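Local coordinates for protein GDP-L-fucose synthase (Campylobacter jejuni subsp. jejuni serotype O:2, PDB 7M13) that uses NADPH to make GDP-D-glycero-L-gluco-heptose, a sugar nucleotide for the capsular polysaccharide, and belongs to the fucose synthase subfamily, at residues B[108-117]-B[133-144]. Sequence-based numbering, arbitrary orientation.
With NAP (NADP nicotinamide-adenine-dinucleotide phosphate), chain E.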
ATOM      1  N   PHE B 108      13.441   5.245  -7.489  1.00 11.64           N
ATOM      2  CA  PHE B 108      11.998   5.254  -7.752  1.00 12.13           C
ATOM      3  C   PHE B 108      11.506   6.683  -7.559  1.00 11.31           C
ATOM      4  O   PHE B 108      11.994   7.388  -6.671  1.00 11.97           O
ATOM      5  CB  PHE B 108      11.279   4.306  -6.788  1.00 12.39           C
ATOM      6  CG  PHE B 108       9.776   4.389  -6.789  1.00 11.91           C
ATOM      7  CD1 PHE B 108       9.064   4.133  -7.949  1.00 13.35           C
ATOM      8  CD2 PHE B 108       9.082   4.619  -5.617  1.00 12.90           C
ATOM      9  CE1 PHE B 108       7.684   4.193  -7.963  1.00 15.21           C
ATOM     10  CE2 PHE B 108       7.703   4.692  -5.636  1.00 14.41           C
ATOM     11  CZ  PHE B 108       7.020   4.493  -6.812  1.00 13.71           C
ATOM     12  N   PHE B 109      10.476   7.090  -8.264  1.00 13.30           N
ATOM     13  CA  PHE B 109       9.904   8.453  -8.139  1.00 14.13           C
ATOM     14  C   PHE B 109       8.528   8.374  -7.497  1.00 15.30           C
ATOM     15  O   PHE B 109       7.617   7.640  -7.983  1.00 17.18           O
ATOM     16  CB  PHE B 109       9.852   9.144  -9.485  1.00 14.93           C
ATOM     17  CG  PHE B 109      11.222   9.332 -10.071  1.00 15.35           C
ATOM     18  CD1 PHE B 109      12.009  10.408  -9.683  1.00 15.63           C
ATOM     19  CD2 PHE B 109      11.779   8.354 -10.873  1.00 19.34           C
ATOM     20  CE1 PHE B 109      13.288  10.552 -10.195  1.00 14.47           C
ATOM     21  CE2 PHE B 109      13.063   8.507 -11.374  1.00 20.68           C
ATOM     22  CZ  PHE B 109      13.821   9.595 -11.011  1.00 17.62           C
ATOM     23  N   GLY B 110       8.345   9.112  -6.401  1.00 14.51           N
ATOM     24  CA  GLY B 110       7.047   9.301  -5.773  1.00 14.84           C
ATOM     25  C   GLY B 110       6.406  10.612  -6.186  1.00 13.28           C
ATOM     26  O   GLY B 110       7.056  11.428  -6.870  1.00 13.43           O
ATOM     27  N   SER B 111       5.179  10.812  -5.745  1.00 13.70           N
ATOM     28  CA  SER B 111       4.351  11.995  -6.028  1.00 13.67           C
ATOM     29  C   SER B 111       3.950  12.622  -4.707  1.00 14.66           C
ATOM     30  O   SER B 111       3.692  11.878  -3.746  1.00 15.63           O
ATOM     31  CB  SER B 111       3.129  11.599  -6.851  1.00 16.12           C
ATOM     32  OG  SER B 111       2.132  12.590  -6.782  1.00 15.87           O
ATOM     33  N   GLY B 112       3.792  13.933  -4.691  1.00 15.75           N
ATOM     34  CA  GLY B 112       3.223  14.649  -3.543  1.00 14.94           C
ATOM     35  C   GLY B 112       1.837  14.156  -3.192  1.00 14.83           C
ATOM     36  O   GLY B 112       1.371  14.446  -2.106  1.00 15.08           O
ATOM     37  N   TYR B 113       1.141  13.445  -4.085  1.00 12.53           N
ATOM     38  CA  TYR B 113      -0.179  12.872  -3.740  1.00 14.27           C
ATOM     39  C   TYR B 113      -0.007  11.791  -2.677  1.00 12.86           C
ATOM     40  O   TYR B 113      -1.046  11.363  -2.115  1.00 15.15           O
ATOM     41  CB  TYR B 113      -0.888  12.301  -4.964  1.00 14.55           C
ATOM     42  CG  TYR B 113      -1.471  13.336  -5.899  1.00 17.17           C
ATOM     43  CD1 TYR B 113      -2.360  14.301  -5.455  1.00 19.08           C
ATOM     44  CD2 TYR B 113      -1.167  13.305  -7.242  1.00 19.46           C
ATOM     45  CE1 TYR B 113      -2.926  15.222  -6.322  1.00 24.04           C
ATOM     46  CE2 TYR B 113      -1.718  14.222  -8.123  1.00 23.46           C
ATOM     47  CZ  TYR B 113      -2.585  15.189  -7.658  1.00 24.38           C
ATOM     48  OH  TYR B 113      -3.128  16.074  -8.538  1.00 32.59           O
ATOM     49  N   MET B 114       1.239  11.488  -2.295  1.00 13.77           N
ATOM     50  CA  MET B 114       1.515  10.484  -1.230  1.00 14.81           C
ATOM     51  C   MET B 114       1.440  11.160   0.148  1.00 14.09           C
ATOM     52  O   MET B 114       1.585  10.449   1.161  1.00 13.65           O
ATOM     53  CB  MET B 114       2.902   9.860  -1.414  1.00 18.81           C
ATOM     54  CG  MET B 114       3.982  10.539  -0.594  1.00 18.34           C
ATOM     55  SD  MET B 114       5.632   9.863  -0.918  1.00 23.75           S
ATOM     56  CE  MET B 114       5.452   9.365  -2.630  1.00 11.89           C
ATOM     57  N   TYR B 115       1.225  12.482   0.174  1.00 13.38           N
ATOM     58  CA  TYR B 115       1.130  13.270   1.406  1.00 13.01           C
ATOM     59  C   TYR B 115      -0.312  13.633   1.708  1.00 12.95           C
ATOM     60  O   TYR B 115      -1.121  13.831   0.799  1.00 14.00           O
ATOM     61  CB  TYR B 115       2.020  14.511   1.330  1.00 12.69           C
ATOM     62  CG  TYR B 115       3.486  14.213   1.402  1.00 11.44           C
ATOM     63  CD1 TYR B 115       4.089  13.604   2.495  1.00 13.85           C
ATOM     64  CD2 TYR B 115       4.308  14.579   0.345  1.00 12.09           C
ATOM     65  CE1 TYR B 115       5.456  13.375   2.540  1.00 13.89           C
ATOM     66  CE2 TYR B 115       5.673  14.363   0.382  1.00 11.61           C
ATOM     67  CZ  TYR B 115       6.246  13.741   1.473  1.00 11.80           C
ATOM     68  OH  TYR B 115       7.584  13.521   1.511  1.00 12.95           O
ATOM     69  N   PRO B 116      -0.640  13.828   2.999  1.00 11.55           N
ATOM     70  CA  PRO B 116      -1.992  14.211   3.399  1.00 12.64           C
ATOM     71  C   PRO B 116      -2.438  15.496   2.692  1.00 14.85           C
ATOM     72  O   PRO B 116      -1.638  16.412   2.578  1.00 15.06           O
ATOM     73  CB  PRO B 116      -1.908  14.440   4.905  1.00 12.53           C
ATOM     74  CG  PRO B 116      -0.725  13.581   5.350  1.00 12.92           C
ATOM     75  CD  PRO B 116       0.241  13.658   4.173  1.00 11.00           C
ATOM     76  N   GLU B 117      -3.703  15.556   2.266  1.00 16.16           N
ATOM     77  CA  GLU B 117      -4.266  16.734   1.565  1.00 19.76           C
ATOM     78  C   GLU B 117      -4.034  17.989   2.429  1.00 18.45           C
ATOM     79  O   GLU B 117      -3.647  19.016   1.883  1.00 22.54           O
ATOM     80  CB  GLU B 117      -5.758  16.472   1.339  1.00 21.72           C
ATOM     81  CG  GLU B 117      -6.485  17.629   0.686  1.00 27.76           C
ATOM     82  CD  GLU B 117      -7.879  17.259   0.210  1.00 29.84           C
ATOM     83  OE1 GLU B 117      -8.496  16.385   0.831  1.00 31.20           O
ATOM     84  OE2 GLU B 117      -8.329  17.862  -0.766  1.00 47.97           O
ATOM     85  N   LEU B 133      -5.572  11.399   2.405  1.00 16.12           N
ATOM     86  CA  LEU B 133      -5.109  11.811   1.085  1.00 14.82           C
ATOM     87  C   LEU B 133      -6.259  12.540   0.379  1.00 15.09           C
ATOM     88  O   LEU B 133      -7.424  12.323   0.768  1.00 17.74           O
ATOM     89  CB  LEU B 133      -4.703  10.555   0.306  1.00 14.39           C
ATOM     90  CG  LEU B 133      -3.624   9.658   0.918  1.00 13.88           C
ATOM     91  CD1 LEU B 133      -3.390   8.490  -0.025  1.00 15.73           C
ATOM     92  CD2 LEU B 133      -2.327  10.422   1.161  1.00 14.33           C
ATOM     93  N   GLU B 134      -5.914  13.317  -0.626  1.00 15.60           N
ATOM     94  CA  GLU B 134      -6.879  13.986  -1.551  1.00 17.44           C
ATOM     95  C   GLU B 134      -7.717  12.905  -2.232  1.00 19.87           C
ATOM     96  O   GLU B 134      -7.166  11.873  -2.669  1.00 17.55           O
ATOM     97  CB  GLU B 134      -6.138  14.822  -2.590  1.00 21.17           C
ATOM     98  CG  GLU B 134      -7.069  15.732  -3.377  1.00 27.30           C
ATOM     99  CD  GLU B 134      -7.590  15.101  -4.660  1.00 31.20           C
ATOM    100  OE1 GLU B 134      -8.788  15.337  -4.996  1.00 35.37           O
ATOM    101  OE2 GLU B 134      -6.796  14.366  -5.331  1.00 28.20           O
ATOM    102  N   TYR B 135      -9.020  13.113  -2.328  1.00 18.99           N
ATOM    103  CA  TYR B 135      -9.960  12.071  -2.779  1.00 16.32           C
ATOM    104  C   TYR B 135      -9.651  11.583  -4.205  1.00 16.61           C
ATOM    105  O   TYR B 135      -9.608  10.356  -4.470  1.00 14.57           O
ATOM    106  CB  TYR B 135     -11.386  12.596  -2.701  1.00 17.78           C
ATOM    107  CG  TYR B 135     -12.342  11.496  -3.008  1.00 18.18           C
ATOM    108  CD1 TYR B 135     -12.703  10.621  -2.007  1.00 20.56           C
ATOM    109  CD2 TYR B 135     -12.785  11.261  -4.295  1.00 19.52           C
ATOM    110  CE1 TYR B 135     -13.517   9.540  -2.261  1.00 20.15           C
ATOM    111  CE2 TYR B 135     -13.612  10.177  -4.575  1.00 23.10           C
ATOM    112  CZ  TYR B 135     -13.981   9.333  -3.538  1.00 18.88           C
ATOM    113  OH  TYR B 135     -14.801   8.266  -3.703  1.00 21.33           O
ATOM    114  N   GLY B 136      -9.470  12.485  -5.163  1.00 17.54           N
ATOM    115  CA  GLY B 136      -9.281  12.075  -6.557  1.00 16.84           C
ATOM    116  C   GLY B 136      -8.039  11.217  -6.733  1.00 14.87           C
ATOM    117  O   GLY B 136      -8.059  10.241  -7.537  1.00 18.15           O
ATOM    118  N   ALA B 137      -6.989  11.512  -5.989  1.00 13.59           N
ATOM    119  CA  ALA B 137      -5.689  10.826  -6.152  1.00 14.83           C
ATOM    120  C   ALA B 137      -5.498   9.812  -5.025  1.00 13.87           C
ATOM    121  O   ALA B 137      -4.374   9.364  -4.790  1.00 14.23           O
ATOM    122  CB  ALA B 137      -4.576  11.837  -6.209  1.00 16.67           C
ATOM    123  N   TYR B 138      -6.571   9.420  -4.353  1.00 12.25           N
ATOM    124  CA  TYR B 138      -6.462   8.563  -3.143  1.00 11.74           C
ATOM    125  C   TYR B 138      -5.771   7.242  -3.476  1.00 11.36           C
ATOM    126  O   TYR B 138      -4.854   6.779  -2.758  1.00 12.49           O
ATOM    127  CB  TYR B 138      -7.879   8.334  -2.624  1.00 12.37           C
ATOM    128  CG  TYR B 138      -8.063   7.451  -1.412  1.00 14.61           C
ATOM    129  CD1 TYR B 138      -7.766   7.878  -0.120  1.00 14.99           C
ATOM    130  CD2 TYR B 138      -8.573   6.169  -1.561  1.00 14.12           C
ATOM    131  CE1 TYR B 138      -8.001   7.070   0.985  1.00 17.19           C
ATOM    132  CE2 TYR B 138      -8.836   5.363  -0.464  1.00 14.15           C
ATOM    133  CZ  TYR B 138      -8.537   5.808   0.806  1.00 14.58           C
ATOM    134  OH  TYR B 138      -8.805   4.994   1.875  1.00 15.84           O
ATOM    135  N   SER B 139      -6.242   6.560  -4.500  1.00 10.51           N
ATOM    136  CA  SER B 139      -5.706   5.235  -4.858  1.00  9.87           C
ATOM    137  C   SER B 139      -4.312   5.345  -5.468  1.00 10.44           C
ATOM    138  O   SER B 139      -3.447   4.493  -5.177  1.00 10.89           O
ATOM    139  CB  SER B 139      -6.670   4.477  -5.689  1.00 12.24           C
ATOM    140  OG  SER B 139      -6.800   5.028  -6.982  1.00 13.26           O
ATOM    141  N   PHE B 140      -4.057   6.378  -6.248  1.00 10.53           N
ATOM    142  CA  PHE B 140      -2.719   6.631  -6.828  1.00 10.04           C
ATOM    143  C   PHE B 140      -1.727   6.947  -5.713  1.00 10.22           C
ATOM    144  O   PHE B 140      -0.627   6.370  -5.685  1.00 12.81           O
ATOM    145  CB  PHE B 140      -2.848   7.783  -7.813  1.00 11.20           C
ATOM    146  CG  PHE B 140      -1.548   8.203  -8.427  1.00 11.77           C
ATOM    147  CD1 PHE B 140      -1.050   7.589  -9.556  1.00 13.19           C
ATOM    148  CD2 PHE B 140      -0.835   9.245  -7.874  1.00 12.59           C
ATOM    149  CE1 PHE B 140       0.154   7.999 -10.107  1.00 13.03           C
ATOM    150  CE2 PHE B 140       0.355   9.654  -8.442  1.00 13.89           C
ATOM    151  CZ  PHE B 140       0.847   9.026  -9.540  1.00 13.73           C
ATOM    152  N   GLY B 141      -2.107   7.831  -4.790  1.00 10.88           N
ATOM    153  CA  GLY B 141      -1.232   8.186  -3.658  1.00 11.82           C
ATOM    154  C   GLY B 141      -0.937   6.963  -2.820  1.00 11.59           C
ATOM    155  O   GLY B 141       0.197   6.810  -2.370  1.00 10.98           O
ATOM    156  N   ALA B 142      -1.934   6.113  -2.572  1.00 10.67           N
ATOM    157  CA  ALA B 142      -1.717   4.872  -1.793  1.00 10.96           C
ATOM    158  C   ALA B 142      -0.702   4.002  -2.532  1.00 11.18           C
ATOM    159  O   ALA B 142       0.182   3.413  -1.866  1.00 10.75           O
ATOM    160  CB  ALA B 142      -3.020   4.164  -1.529  1.00 11.37           C
ATOM    161  N   ALA B 143      -0.809   3.869  -3.860  1.00 10.59           N
ATOM    162  CA  ALA B 143       0.179   3.062  -4.610  1.00 10.96           C
ATOM    163  C   ALA B 143       1.572   3.672  -4.446  1.00 10.56           C
ATOM    164  O   ALA B 143       2.548   2.918  -4.163  1.00 10.88           O
ATOM    165  CB  ALA B 143      -0.236   2.978  -6.051  1.00 11.81           C
ATOM    166  N   LYS B 144       1.684   4.990  -4.468  1.00 10.12           N
ATOM    167  CA  LYS B 144       3.011   5.651  -4.332  1.00 10.83           C
ATOM    168  C   LYS B 144       3.575   5.458  -2.913  1.00 10.11           C
ATOM    169  O   LYS B 144       4.754   5.212  -2.781  1.00 11.58           O
ATOM    170  CB  LYS B 144       2.923   7.122  -4.700  1.00 11.12           C
ATOM    171  CG  LYS B 144       2.776   7.364  -6.197  1.00 11.68           C
ATOM    172  CD  LYS B 144       3.956   6.866  -7.006  1.00 12.23           C
ATOM    173  CE  LYS B 144       4.010   7.514  -8.367  1.00 12.84           C
ATOM    174  NZ  LYS B 144       5.106   6.964  -9.192  1.00 13.44           N
TER
HETATM  175  PA  NAP E 401       5.157   9.759 -18.090  1.00 15.45           P
HETATM  176  O1A NAP E 401       3.686   9.679 -17.810  1.00 16.81           O
HETATM  177  O2A NAP E 401       5.630  10.882 -18.981  1.00 17.63           O
HETATM  178  O5B NAP E 401       5.705   8.436 -18.734  1.00 14.99           O
HETATM  179  C5B NAP E 401       5.391   7.164 -18.169  1.00 16.15           C
HETATM  180  C4B NAP E 401       5.997   6.132 -19.067  1.00 18.05           C
HETATM  181  O4B NAP E 401       5.766   4.844 -18.449  1.00 16.49           O
HETATM  182  C3B NAP E 401       5.381   6.065 -20.480  1.00 21.21           C
HETATM  183  O3B NAP E 401       6.413   6.166 -21.455  1.00 21.36           O
HETATM  184  C2B NAP E 401       4.644   4.731 -20.486  1.00 18.93           C
HETATM  185  O2B NAP E 401       4.693   4.052 -21.741  1.00 20.00           O
HETATM  186  C1B NAP E 401       5.446   3.924 -19.471  1.00 16.26           C
HETATM  187  N9A NAP E 401       4.663   2.840 -18.917  1.00 15.22           N
HETATM  188  C8A NAP E 401       3.501   2.918 -18.212  1.00 14.95           C
HETATM  189  N7A NAP E 401       2.961   1.753 -17.944  1.00 16.20           N
HETATM  190  C5A NAP E 401       3.822   0.845 -18.523  1.00 13.61           C
HETATM  191  C6A NAP E 401       3.792  -0.558 -18.601  1.00 15.18           C
HETATM  192  N6A NAP E 401       2.805  -1.317 -18.110  1.00 14.97           N
HETATM  193  N1A NAP E 401       4.808  -1.152 -19.266  1.00 15.06           N
HETATM  194  C2A NAP E 401       5.780  -0.392 -19.787  1.00 14.94           C
HETATM  195  N3A NAP E 401       5.902   0.937 -19.781  1.00 15.71           N
HETATM  196  C4A NAP E 401       4.874   1.498 -19.132  1.00 14.58           C
HETATM  197  O3  NAP E 401       5.934   9.838 -16.696  1.00 15.25           O
HETATM  198  PN  NAP E 401       6.626  11.095 -16.025  1.00 14.26           P
HETATM  199  O1N NAP E 401       5.666  12.220 -16.050  1.00 15.89           O
HETATM  200  O2N NAP E 401       7.953  11.238 -16.656  1.00 15.00           O
HETATM  201  O5D NAP E 401       6.788  10.564 -14.513  1.00 15.18           O
HETATM  202  C5D NAP E 401       7.968   9.913 -14.102  1.00 14.33           C
HETATM  203  C4D NAP E 401       7.825   9.586 -12.642  1.00 13.68           C
HETATM  204  O4D NAP E 401       7.716  10.815 -11.873  1.00 13.59           O
HETATM  205  C3D NAP E 401       6.595   8.740 -12.285  1.00 14.25           C
HETATM  206  O3D NAP E 401       6.892   7.840 -11.208  1.00 14.51           O
HETATM  207  C2D NAP E 401       5.614   9.801 -11.872  1.00 13.19           C
HETATM  208  O2D NAP E 401       4.540   9.309 -11.077  1.00 13.07           O
HETATM  209  C1D NAP E 401       6.506  10.767 -11.119  1.00 12.60           C
HETATM  210  N1N NAP E 401       5.880  12.105 -11.024  1.00 14.35           N
HETATM  211  C2N NAP E 401       5.594  12.847 -12.136  1.00 15.29           C
HETATM  212  C3N NAP E 401       4.940  14.027 -12.029  1.00 15.71           C
HETATM  213  C7N NAP E 401       4.591  14.868 -13.204  1.00 16.79           C
HETATM  214  O7N NAP E 401       4.149  16.019 -13.010  1.00 17.03           O
HETATM  215  N7N NAP E 401       4.778  14.352 -14.416  1.00 16.27           N
HETATM  216  C4N NAP E 401       4.596  14.550 -10.722  1.00 15.89           C
HETATM  217  C5N NAP E 401       4.967  13.735  -9.587  1.00 15.57           C
HETATM  218  C6N NAP E 401       5.500  12.565  -9.765  1.00 15.73           C
HETATM  219  P2B NAP E 401       3.704   4.489 -22.944  1.00 25.06           P
HETATM  220  O1X NAP E 401       4.321   5.755 -23.470  1.00 29.78           O
HETATM  221  O2X NAP E 401       2.337   4.620 -22.434  1.00 22.08           O
HETATM  222  O3X NAP E 401       3.803   3.312 -23.934  1.00 27.60           O
HETATM  223  O   HOH W   1      -2.980  13.441  -1.236  1.00 16.74           O
HETATM  224  O   HOH W   2     -10.228  15.400  -0.964  1.00 27.17           O
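K144 reaches from helix 138-158 to the end of strand 105-111, where its NZ donates to F109 O at 2.9 Å, tilted 19° from the carbonyl plane. Its chain bends once, at chi2 (-62°), then runs extended, bringing the ammonium to the ribose beside the nicotinamide: NZ also donates to NAP O3D (2.8 Å) and O2D. A lysine suits this place because its long aliphatic part can pack, CD lying 3.9 Å from F108 CZ and CB against M114 CE, while three oxygens grip its tip.

One turn earlier in the helix, F140 sets its ring edge against S111, F140 CE2 lying 3.7 Å from S111 CB. S111 OG accepts from Y113 N in an ST turn (N-H...O 167°), which turns the chain out of the strand. Packing is close where G141 lies against that turn: having no side chain, it lets its CA approach Y113 O to 3.5 Å in a CA-H...O contact. L133 CD2 lies 3.6 Å from both Y113 O and Y115 O, and a water bridges these two carbonyls to E134 N.

Toward solvent, the contact loosens and turns polar. Y113 lies on this exposed side, with the small methyl of A137, the N-cap residue, over one face of its ring, 3.6 Å from the centroid. A second water links E117 OE1 to Y135 N. E134 folds its carboxylate back to accept from G136 N and A137 N, from above its plane, while its CG rests against E117 OE2.

This is the cofactor-side active-site arrangement of an extended short-chain dehydrogenase/reductase with a Rossmann fold: S111 is at the predicted catalytic serine position, and F140 and K144 occupy the positions of the YxxxK motif, F140 lacking the tyrosine hydroxyl that usually exchanges the proton.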